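Local coordinates for RNA pseudouridylate synthase domain-containing protein 1 (Homo sapiens, PDB 5VBB) that probably converts uridine to pseudouridine in RNA and belongs to the RluA family of pseudouridine synthases, at residues 93-98 / 211-216; 87-92 / 215-220; 143-148 / 167-172. All blocks are in the same frame, centred on the assembly; numbering follows the deposited sequence.

Contact 1. Residues 93-98 / 211-216. With SO4 (sulfate ion), chain C.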
loop_
_atom_site.group_PDB
_atom_site.type_symbol
_atom_site.label_atom_id
_atom_site.label_comp_id
_atom_site.label_asym_id
_atom_site.label_seq_id
_atom_site.Cartn_x
_atom_site.Cartn_y
_atom_site.Cartn_z
ATOM N N ARG A 93 6.737 -16.215 -3.556
ATOM C CA ARG A 93 5.541 -15.747 -2.871
ATOM C C ARG A 93 5.579 -16.021 -1.359
ATOM O O ARG A 93 4.578 -16.436 -0.799
ATOM C CB ARG A 93 4.267 -16.373 -3.501
ATOM C CG ARG A 93 3.754 -15.649 -4.724
ATOM C CD ARG A 93 4.622 -15.925 -5.929
ATOM N NE ARG A 93 3.966 -15.503 -7.167
ATOM C CZ ARG A 93 4.507 -15.589 -8.376
ATOM N NH1 ARG A 93 3.823 -15.194 -9.444
ATOM N NH2 ARG A 93 5.739 -16.068 -8.533
ATOM N N ARG A 94 6.724 -15.771 -0.711
ATOM C CA ARG A 94 6.873 -15.989 0.737
ATOM C C ARG A 94 6.850 -14.667 1.527
ATOM O O ARG A 94 7.041 -14.690 2.739
ATOM C CB ARG A 94 8.163 -16.759 1.007
ATOM C CG ARG A 94 8.163 -18.129 0.316
ATOM C CD ARG A 94 9.264 -19.046 0.790
ATOM N NE ARG A 94 10.581 -18.659 0.263
ATOM C CZ ARG A 94 11.520 -17.966 0.912
ATOM N NH1 ARG A 94 12.680 -17.694 0.321
ATOM N NH2 ARG A 94 11.310 -17.538 2.154
ATOM N N VAL A 95 6.560 -13.532 0.866
ATOM C CA VAL A 95 6.522 -12.203 1.531
ATOM C C VAL A 95 5.135 -11.898 2.062
ATOM O O VAL A 95 4.146 -12.257 1.429
ATOM C CB VAL A 95 7.007 -11.119 0.545
ATOM C CG1 VAL A 95 6.758 -9.687 1.054
ATOM C CG2 VAL A 95 8.476 -11.351 0.208
ATOM N N THR A 96 5.060 -11.232 3.241
ATOM C CA THR A 96 3.796 -10.797 3.832
ATOM C C THR A 96 3.750 -9.264 3.757
ATOM O O THR A 96 4.722 -8.594 4.111
ATOM C CB THR A 96 3.652 -11.288 5.262
ATOM O OG1 THR A 96 3.748 -12.699 5.252
ATOM C CG2 THR A 96 2.322 -10.888 5.895
ATOM N N LYS A 97 2.614 -8.715 3.308
ATOM C CA LYS A 97 2.421 -7.278 3.233
ATOM C C LYS A 97 1.050 -6.899 3.711
ATOM O O LYS A 97 0.112 -7.634 3.460
ATOM C CB LYS A 97 2.511 -6.797 1.773
ATOM C CG LYS A 97 3.780 -7.088 1.028
ATOM C CD LYS A 97 3.860 -6.230 -0.235
ATOM C CE LYS A 97 4.995 -6.622 -1.140
ATOM N NZ LYS A 97 4.919 -5.968 -2.475
ATOM N N ALA A 98 0.918 -5.727 4.349
ATOM C CA ALA A 98 -0.362 -5.144 4.706
ATOM C C ALA A 98 -0.289 -3.642 4.539
ATOM O O ALA A 98 0.789 -3.016 4.638
ATOM C CB ALA A 98 -0.800 -5.524 6.121
ATOM N N PHE A 211 2.057 -0.476 5.102
ATOM C CA PHE A 211 2.241 -0.450 6.544
ATOM C C PHE A 211 3.123 -1.549 7.089
ATOM O O PHE A 211 4.062 -1.260 7.813
ATOM C CB PHE A 211 0.833 -0.545 7.159
ATOM C CG PHE A 211 0.733 -0.639 8.653
ATOM C CD1 PHE A 211 1.144 0.418 9.459
ATOM C CD2 PHE A 211 0.036 -1.678 9.242
ATOM C CE1 PHE A 211 0.868 0.420 10.830
ATOM C CE2 PHE A 211 -0.149 -1.721 10.608
ATOM C CZ PHE A 211 0.212 -0.650 11.389
ATOM N N TYR A 212 2.854 -2.794 6.733
ATOM C CA TYR A 212 3.532 -3.951 7.266
ATOM C C TYR A 212 4.241 -4.676 6.134
ATOM O O TYR A 212 3.684 -4.820 5.047
ATOM C CB TYR A 212 2.519 -4.862 7.970
ATOM C CG TYR A 212 3.150 -6.108 8.543
ATOM C CD1 TYR A 212 3.798 -6.084 9.776
ATOM C CD2 TYR A 212 3.111 -7.314 7.851
ATOM C CE1 TYR A 212 4.479 -7.206 10.252
ATOM C CE2 TYR A 212 3.744 -8.448 8.341
ATOM C CZ TYR A 212 4.396 -8.405 9.554
ATOM O OH TYR A 212 4.983 -9.567 9.985
ATOM N N LEU A 213 5.477 -5.077 6.368
ATOM C CA LEU A 213 6.250 -5.802 5.361
ATOM C C LEU A 213 7.147 -6.817 6.062
ATOM O O LEU A 213 7.794 -6.484 7.035
ATOM C CB LEU A 213 7.061 -4.814 4.507
ATOM C CG LEU A 213 8.078 -5.379 3.485
ATOM C CD1 LEU A 213 7.361 -6.040 2.302
ATOM C CD2 LEU A 213 9.026 -4.257 2.995
ATOM N N ARG A 214 7.106 -8.067 5.635
ATOM C CA ARG A 214 7.929 -9.124 6.199
ATOM C C ARG A 214 8.532 -9.887 5.047
ATOM O O ARG A 214 7.778 -10.403 4.233
ATOM C CB ARG A 214 7.110 -10.058 7.072
ATOM C CG ARG A 214 7.973 -11.021 7.900
ATOM C CD ARG A 214 7.228 -12.303 8.254
ATOM N NE ARG A 214 5.987 -12.042 8.968
ATOM C CZ ARG A 214 5.025 -12.932 9.209
ATOM N NH1 ARG A 214 5.147 -14.188 8.794
ATOM N NH2 ARG A 214 3.938 -12.572 9.867
ATOM N N ILE A 215 9.891 -9.948 4.972
ATOM C CA ILE A 215 10.627 -10.610 3.904
ATOM C C ILE A 215 11.519 -11.661 4.627
ATOM O O ILE A 215 12.519 -11.302 5.234
ATOM C CB ILE A 215 11.437 -9.592 3.093
ATOM C CG1 ILE A 215 10.522 -8.410 2.605
ATOM C CG2 ILE A 215 12.142 -10.297 1.919
ATOM C CD1 ILE A 215 11.226 -7.270 1.981
ATOM N N PRO A 216 11.084 -12.928 4.655
ATOM C CA PRO A 216 11.810 -13.950 5.428
ATOM C C PRO A 216 12.999 -14.512 4.662
ATOM O O PRO A 216 12.963 -15.646 4.203
ATOM C CB PRO A 216 10.724 -14.983 5.699
ATOM C CG PRO A 216 9.865 -14.935 4.465
ATOM C CD PRO A 216 9.844 -13.477 4.064
HETATM S S SO4 C . 0.905 -13.284 -7.661
HETATM O O1 SO4 C . -0.444 -13.847 -7.669
HETATM O O2 SO4 C . 1.640 -13.825 -8.774
HETATM O O3 SO4 C . 0.877 -11.862 -7.851
HETATM O O4 SO4 C . 1.559 -13.582 -6.395
#
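Thr96 faces Arg214, Lys97 faces Leu213 and Ala98 faces Tyr212 across two antiparallel strands of the large sheet of the pseudouridine synthase fold, and the ladder is interrupted by a classic beta bulge. There Phe211 and Tyr212 both face Ala98: Phe211 N lies 2.9 Å from Ala98 O in the carbonyl plane, while Tyr212 N reaches that oxygen from above the plane.

Packing is tightest on the face carrying Thr96, Ala98, Tyr212 and Arg214, which helix 247-256 helps to cover through Leu254. With CG anti to the backbone N (chi1 179°), the Tyr212 ring leans along the strand toward Thr96 and meets it edge-on, CE2 lying 3.7 Å from Thr96 CG2. Arg214 grips the far end of the ring side-on, NE and NH2 both donating to Tyr212 OH, which lies in the guanidinium plane and 2.9 Å from Arg214 NE. The hydroxyl is also bonded to Glu223, and Arg214 NH1 forms a salt bridge with Asp259. Thr96 OG1 sits over one guanidinium face, offset toward its rim. A phenylalanine in place of Tyr212 would probably leave Arg214 NE and Glu223 without their shared hydroxyl, and the guanidinium freer to turn about its Asp259 end.

On the other face Leu213 CD1 lodges 3.9 Å from both Val95 CG1 and Lys97 CG. The end at Arg94 and Pro216 is more exposed, although the Pro216 ring still rests on Arg94 O, with CD at 3.3 Å. Arg94 NE pairs with Glu92; the bond from Arg94 NH2 to Pro216 O rests on one of two conformers and is doubtful. Exposed Arg93, at the Schellman motif that ends the preceding helix, turns instead to a sulfate ion, its NH1 donating to sulfate O2 over 2.7 Å.

Contact 2. Residues 87-92 / 215-220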
loop_
_atom_site.group_PDB
_atom_site.type_symbol
_atom_site.label_atom_id
_atom_site.label_comp_id
_atom_site.label_asym_id
_atom_site.label_seq_id
_atom_site.Cartn_x
_atom_site.Cartn_y
_atom_site.Cartn_z
ATOM N N TYR A 87 14.981 -11.421 -3.590
ATOM C CA TYR A 87 14.355 -11.751 -4.880
ATOM C C TYR A 87 13.728 -13.136 -4.829
ATOM O O TYR A 87 12.641 -13.319 -5.359
ATOM C CB TYR A 87 15.368 -11.641 -6.034
ATOM C CG TYR A 87 14.901 -12.214 -7.354
ATOM C CD1 TYR A 87 13.922 -11.574 -8.107
ATOM C CD2 TYR A 87 15.480 -13.362 -7.882
ATOM C CE1 TYR A 87 13.505 -12.082 -9.334
ATOM C CE2 TYR A 87 15.093 -13.865 -9.123
ATOM C CZ TYR A 87 14.104 -13.218 -9.850
ATOM O OH TYR A 87 13.690 -13.699 -11.072
ATOM N N ARG A 88 14.397 -14.089 -4.158
ATOM C CA ARG A 88 13.871 -15.443 -3.945
ATOM C C ARG A 88 12.530 -15.413 -3.174
ATOM O O ARG A 88 11.575 -16.019 -3.643
ATOM C CB ARG A 88 14.903 -16.338 -3.223
ATOM C CG ARG A 88 15.371 -17.522 -4.056
ATOM C CD ARG A 88 16.623 -18.143 -3.485
ATOM N NE ARG A 88 17.826 -17.378 -3.841
ATOM C CZ ARG A 88 18.755 -16.918 -2.995
ATOM N NH1 ARG A 88 18.643 -17.129 -1.684
ATOM N NH2 ARG A 88 19.804 -16.242 -3.455
ATOM N N CYS A 89 12.439 -14.678 -2.039
ATOM C CA CYS A 89 11.178 -14.578 -1.260
ATOM C C CYS A 89 10.041 -14.049 -2.087
ATOM O O CYS A 89 8.927 -14.554 -1.947
ATOM C CB CYS A 89 11.346 -13.730 -0.001
ATOM S SG CYS A 89 12.602 -14.336 1.119
ATOM N N PHE A 90 10.276 -13.013 -2.901
ATOM C CA PHE A 90 9.195 -12.446 -3.702
ATOM C C PHE A 90 8.740 -13.408 -4.796
ATOM O O PHE A 90 7.547 -13.674 -4.905
ATOM C CB PHE A 90 9.591 -11.081 -4.313
ATOM C CG PHE A 90 9.520 -9.951 -3.312
ATOM C CD1 PHE A 90 8.322 -9.308 -3.054
ATOM C CD2 PHE A 90 10.630 -9.586 -2.577
ATOM C CE1 PHE A 90 8.249 -8.286 -2.111
ATOM C CE2 PHE A 90 10.551 -8.578 -1.613
ATOM C CZ PHE A 90 9.355 -7.943 -1.380
ATOM N N LYS A 91 9.692 -13.969 -5.540
ATOM C CA LYS A 91 9.432 -14.900 -6.654
ATOM C C LYS A 91 8.779 -16.202 -6.159
ATOM O O LYS A 91 7.937 -16.758 -6.856
ATOM C CB LYS A 91 10.722 -15.196 -7.455
ATOM C CG LYS A 91 10.646 -14.846 -8.939
ATOM C CD LYS A 91 9.954 -15.934 -9.745
ATOM C CE LYS A 91 9.908 -15.643 -11.228
ATOM N N GLU A 92 9.095 -16.633 -4.937
ATOM C CA GLU A 92 8.461 -17.805 -4.324
ATOM C C GLU A 92 7.205 -17.473 -3.524
ATOM O O GLU A 92 6.657 -18.368 -2.882
ATOM C CB GLU A 92 9.453 -18.527 -3.429
ATOM C CG GLU A 92 10.579 -19.146 -4.224
ATOM C CD GLU A 92 11.645 -19.777 -3.358
ATOM O OE1 GLU A 92 11.461 -19.826 -2.119
ATOM O OE2 GLU A 92 12.684 -20.192 -3.918
ATOM N N ILE A 215 9.891 -9.948 4.972
ATOM C CA ILE A 215 10.627 -10.610 3.904
ATOM C C ILE A 215 11.519 -11.661 4.627
ATOM O O ILE A 215 12.519 -11.302 5.234
ATOM C CB ILE A 215 11.437 -9.592 3.093
ATOM C CG1 ILE A 215 10.522 -8.410 2.605
ATOM C CG2 ILE A 215 12.142 -10.297 1.919
ATOM C CD1 ILE A 215 11.226 -7.270 1.981
ATOM N N PRO A 216 11.084 -12.928 4.655
ATOM C CA PRO A 216 11.810 -13.950 5.428
ATOM C C PRO A 216 12.999 -14.512 4.662
ATOM O O PRO A 216 12.963 -15.646 4.203
ATOM C CB PRO A 216 10.724 -14.983 5.699
ATOM C CG PRO A 216 9.865 -14.935 4.465
ATOM C CD PRO A 216 9.844 -13.477 4.064
ATOM N N THR A 217 14.068 -13.717 4.533
ATOM C CA THR A 217 15.251 -14.159 3.776
ATOM C C THR A 217 16.062 -15.207 4.558
ATOM O O THR A 217 15.932 -15.336 5.770
ATOM C CB THR A 217 16.169 -12.981 3.345
ATOM O OG1 THR A 217 16.982 -12.551 4.447
ATOM C CG2 THR A 217 15.409 -11.809 2.754
ATOM N N ASP A 218 16.922 -15.919 3.841
ATOM C CA ASP A 218 17.785 -16.974 4.416
ATOM C C ASP A 218 18.617 -16.479 5.618
ATOM O O ASP A 218 18.696 -17.188 6.615
ATOM C CB ASP A 218 18.707 -17.582 3.353
ATOM C CG ASP A 218 19.540 -16.611 2.530
ATOM O OD1 ASP A 218 19.521 -15.404 2.837
ATOM O OD2 ASP A 218 20.201 -17.063 1.567
ATOM N N THR A 219 19.134 -15.249 5.565
ATOM C CA THR A 219 19.963 -14.669 6.624
ATOM C C THR A 219 19.251 -13.726 7.591
ATOM O O THR A 219 19.778 -13.455 8.669
ATOM C CB THR A 219 21.093 -13.848 5.963
ATOM O OG1 THR A 219 20.510 -12.870 5.102
ATOM C CG2 THR A 219 22.047 -14.706 5.167
ATOM N N GLU A 220 18.108 -13.143 7.194
ATOM C CA GLU A 220 17.494 -12.104 7.993
ATOM C C GLU A 220 16.006 -11.994 7.725
ATOM O O GLU A 220 15.616 -12.020 6.568
ATOM C CB GLU A 220 18.179 -10.807 7.551
ATOM C CG GLU A 220 17.883 -9.566 8.358
ATOM C CD GLU A 220 18.778 -8.423 7.921
ATOM O OE1 GLU A 220 19.917 -8.685 7.479
ATOM O OE2 GLU A 220 18.329 -7.262 7.981
#
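Cys89 and Phe90, on the last turn of helix 80-91, pack against Ile215 at the end of strand 208-216, and the interactions here are mainly apolar. The two branches of Ile215 divide the work. CG2 lies 4.0 Å from Cys89 CB, whereas CD1, at the end of the longer branch, comes obliquely to the Phe90 ring and stands 3.9 Å from both CE2 and CZ. That ring is also stacked with His64, so Ile215 joins a group in which the helix and the loop bearing His64 meet the sheet.

The sulfur continues this apolar packing. Cys89 SG, anti to its own carbonyl carbon (chi1 -59°), projects from the helix to the place where the strand bends, an inverse gamma turn centred on Pro216. It lies 4.1 Å from Pro216 CD, and the methyl CG2 of Thr217 approaches it from the next residue. Its one polar neighbour here is Pro216 O, 3.4 Å from SG.

Hydrogen bonds serve the turn itself and do not cross to the helix. Thr217 OG1 donates to Glu220 O over 2.6 Å, in the carbonyl plane and on a lone pair, which ties the two ends of the turn together. Beyond it Glu220 OE2 is bonded to Tyr13 and Ser15, while the Thr217 side chain also touches Phe18, linking this turn to the four-stranded sheet that contains strands 10-14 and 18-23.

Charge enters at the exposed margin: Arg88 NH1 and Asp218 OD2 form a long salt bridge of 3.6 Å, the carboxylate oxygen near the guanidinium plane but the two planes 62° apart. With no hydrogen bond between the segments, the helix end is held to the strand chiefly by shape and apolar contact, and the solvent-facing ion pair probably adds little more than weak electrostatic attraction.

Contact 3. Residues 143-148 / 167-172. With SO4 (sulfate ion), chain C; SO4 (sulfate ion), chain D.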
loop_
_atom_site.group_PDB
_atom_site.type_symbol
_atom_site.label_atom_id
_atom_site.label_comp_id
_atom_site.label_asym_id
_atom_site.label_seq_id
_atom_site.Cartn_x
_atom_site.Cartn_y
_atom_site.Cartn_z
ATOM N N PRO A 143 -5.058 -14.125 -11.068
ATOM C CA PRO A 143 -5.476 -14.412 -9.684
ATOM C C PRO A 143 -5.393 -13.252 -8.759
ATOM O O PRO A 143 -4.379 -12.544 -8.730
ATOM C CB PRO A 143 -4.488 -15.474 -9.217
ATOM C CG PRO A 143 -3.908 -16.036 -10.431
ATOM C CD PRO A 143 -3.994 -15.052 -11.504
ATOM N N SER A 144 -6.418 -13.072 -7.967
ATOM C CA SER A 144 -6.466 -11.901 -7.119
ATOM C C SER A 144 -7.146 -12.173 -5.827
ATOM O O SER A 144 -8.201 -12.807 -5.820
ATOM C CB SER A 144 -7.185 -10.770 -7.852
ATOM O OG SER A 144 -6.695 -10.555 -9.167
ATOM N N LEU A 145 -6.581 -11.678 -4.738
ATOM C CA LEU A 145 -7.202 -11.835 -3.429
ATOM C C LEU A 145 -6.713 -10.753 -2.485
ATOM O O LEU A 145 -5.510 -10.684 -2.187
ATOM C CB LEU A 145 -6.902 -13.194 -2.835
ATOM C CG LEU A 145 -7.588 -13.504 -1.468
ATOM C CD1 LEU A 145 -9.057 -13.349 -1.532
ATOM C CD2 LEU A 145 -7.341 -14.869 -1.090
ATOM N N THR A 146 -7.650 -9.950 -1.984
ATOM C CA THR A 146 -7.408 -8.893 -1.011
ATOM C C THR A 146 -8.324 -9.095 0.172
ATOM O O THR A 146 -9.552 -9.154 0.021
ATOM C CB THR A 146 -7.652 -7.465 -1.557
ATOM O OG1 THR A 146 -6.819 -7.214 -2.662
ATOM C CG2 THR A 146 -7.353 -6.394 -0.513
ATOM N N ASP A 147 -7.730 -9.213 1.332
ATOM C CA ASP A 147 -8.449 -9.295 2.589
ATOM C C ASP A 147 -8.565 -7.885 3.175
ATOM O O ASP A 147 -7.560 -7.224 3.403
ATOM C CB ASP A 147 -7.701 -10.224 3.519
ATOM C CG ASP A 147 -8.310 -10.442 4.874
ATOM O OD1 ASP A 147 -9.547 -10.416 4.978
ATOM O OD2 ASP A 147 -7.551 -10.743 5.815
ATOM N N LEU A 148 -9.774 -7.432 3.410
ATOM C CA LEU A 148 -10.042 -6.069 3.906
ATOM C C LEU A 148 -10.674 -6.180 5.289
ATOM O O LEU A 148 -11.730 -6.798 5.420
ATOM C CB LEU A 148 -11.015 -5.368 2.938
ATOM C CG LEU A 148 -11.433 -3.914 3.206
ATOM C CD1 LEU A 148 -11.862 -3.240 1.934
ATOM C CD2 LEU A 148 -12.623 -3.795 4.212
ATOM N N LYS A 167 -4.807 -6.635 3.339
ATOM C CA LYS A 167 -3.744 -7.631 3.228
ATOM C C LYS A 167 -3.907 -8.331 1.887
ATOM O O LYS A 167 -4.809 -9.158 1.719
ATOM C CB LYS A 167 -3.817 -8.614 4.379
ATOM C CG LYS A 167 -2.611 -9.553 4.446
ATOM C CD LYS A 167 -2.841 -10.635 5.449
ATOM C CE LYS A 167 -1.774 -11.679 5.383
ATOM N NZ LYS A 167 -2.034 -12.764 6.354
ATOM N N PRO A 168 -3.099 -7.973 0.887
ATOM C CA PRO A 168 -3.193 -8.697 -0.380
ATOM C C PRO A 168 -2.470 -10.036 -0.285
ATOM O O PRO A 168 -1.402 -10.096 0.309
ATOM C CB PRO A 168 -2.477 -7.792 -1.365
ATOM C CG PRO A 168 -1.461 -7.018 -0.555
ATOM C CD PRO A 168 -1.982 -7.006 0.885
ATOM N N LEU A 169 -3.036 -11.082 -0.867
ATOM C CA LEU A 169 -2.369 -12.378 -0.957
ATOM C C LEU A 169 -1.866 -12.603 -2.363
ATOM O O LEU A 169 -1.343 -13.662 -2.626
ATOM C CB LEU A 169 -3.292 -13.509 -0.511
ATOM C CG LEU A 169 -3.686 -13.430 0.976
ATOM C CD1 LEU A 169 -4.634 -14.539 1.352
ATOM C CD2 LEU A 169 -2.452 -13.503 1.877
ATOM N N THR A 170 -2.055 -11.631 -3.268
ATOM C CA THR A 170 -1.562 -11.692 -4.639
ATOM C C THR A 170 -0.899 -10.346 -4.920
ATOM O O THR A 170 -1.036 -9.430 -4.116
ATOM C CB THR A 170 -2.655 -12.010 -5.608
ATOM O OG1 THR A 170 -3.672 -11.052 -5.445
ATOM C CG2 THR A 170 -3.221 -13.407 -5.417
ATOM N N GLY A 171 -0.207 -10.237 -6.048
ATOM C CA GLY A 171 0.535 -9.045 -6.403
ATOM C C GLY A 171 0.123 -8.389 -7.700
ATOM O O GLY A 171 0.983 -7.958 -8.456
ATOM N N ARG A 172 -1.170 -8.209 -7.945
ATOM C CA ARG A 172 -1.596 -7.607 -9.225
ATOM C C ARG A 172 -1.244 -6.136 -9.240
ATOM O O ARG A 172 -1.249 -5.518 -8.198
ATOM C CB ARG A 172 -3.112 -7.770 -9.451
ATOM C CG ARG A 172 -3.658 -9.178 -9.318
ATOM C CD ARG A 172 -3.558 -9.931 -10.634
ATOM N NE ARG A 172 -2.152 -10.135 -11.007
ATOM C CZ ARG A 172 -1.335 -11.049 -10.487
ATOM N NH1 ARG A 172 -0.073 -11.127 -10.894
ATOM N NH2 ARG A 172 -1.774 -11.901 -9.560
HETATM S S SO4 C . 0.905 -13.284 -7.661
HETATM O O1 SO4 C . -0.444 -13.847 -7.669
HETATM O O2 SO4 C . 1.640 -13.825 -8.774
HETATM O O3 SO4 C . 0.877 -11.862 -7.851
HETATM O O4 SO4 C . 1.559 -13.582 -6.395
HETATM S S SO4 D . -0.270 -7.897 -13.346
HETATM O O1 SO4 D . -0.552 -7.956 -14.777
HETATM O O2 SO4 D . 0.465 -9.108 -12.923
HETATM O O3 SO4 D . -1.519 -7.723 -12.586
HETATM O O4 SO4 D . 0.547 -6.746 -13.101
#
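Arg172 reaches back to the Pro143 carbonyl, which meets the guanidinium at its edge, NH2 donating to Pro143 O at 2.8 Å in the carbonyl plane. Bends at chi2 (-87°) and chi3 (65°) fold the side chain so that the guanidinium edge serves two sulfate ions as well. NE and NH1 engage the chain D sulfate, with NH1 2.9 Å from its O2, and NH2 gives a bond of 3.0 Å to O1 of the chain C sulfate. Gly171 N holds that second ion too, 2.7 Å from its O3. Both ions probably came from the crystallisation liquor, but a site so rich in N-H donors is consistent with binding RNA phosphates.

Next to it, Leu145 N donates to Thr170 OG1 at 3.1 Å, and the same hydroxyl is bonded to Gln175 of helix 175-182. From here the backbones come together as the open end of the beta hairpin formed by strands 146-156 and 159-168. Leu169 N donates to Leu145 O, and Asp147 and Lys167 exchange both N-H...O bonds as a hydrogen-bonded pair. The Asp147 carboxylate turns to Arg111 in a salt bridge, its OD2 staying 5.9 Å from Lys167 NZ.

Packing completes the contact along its flanks. The Leu145 and Leu169 side chains run alongside each other in one direction, CD2 of Leu145 3.7 Å from CD1 of Leu169. Ser144 OG, which is bonded to Lys142 O, rests 3.3 Å from the Arg172 CG methylene.

All three contacts reach the same branched sheet, contact 2 by way of helix 80-91 packing on the end of strand 208-216. Contacts 1 and 2 have Ile215 and Pro216 in common and abut directly: Val95 CG2 packs 3.7 Å from Cys89 CB, and Arg94 N probably hydrogen-bonds to Cys89 O. Strand 96-104 also neighbours strand 159-168, so Lys97 O of contact 1 comes 3.4 Å from Pro168 CD of contact 3. Contacts 2 and 3 remain apart, their nearest atoms about 8 Å from each other. The chain C sulfate bridges contacts 1 and 3 through Arg93, Gly171 and Arg172. The side chains of Lys97 and Arg172 each lie about 10 Å from that of Asp67, the probable catalytic residue.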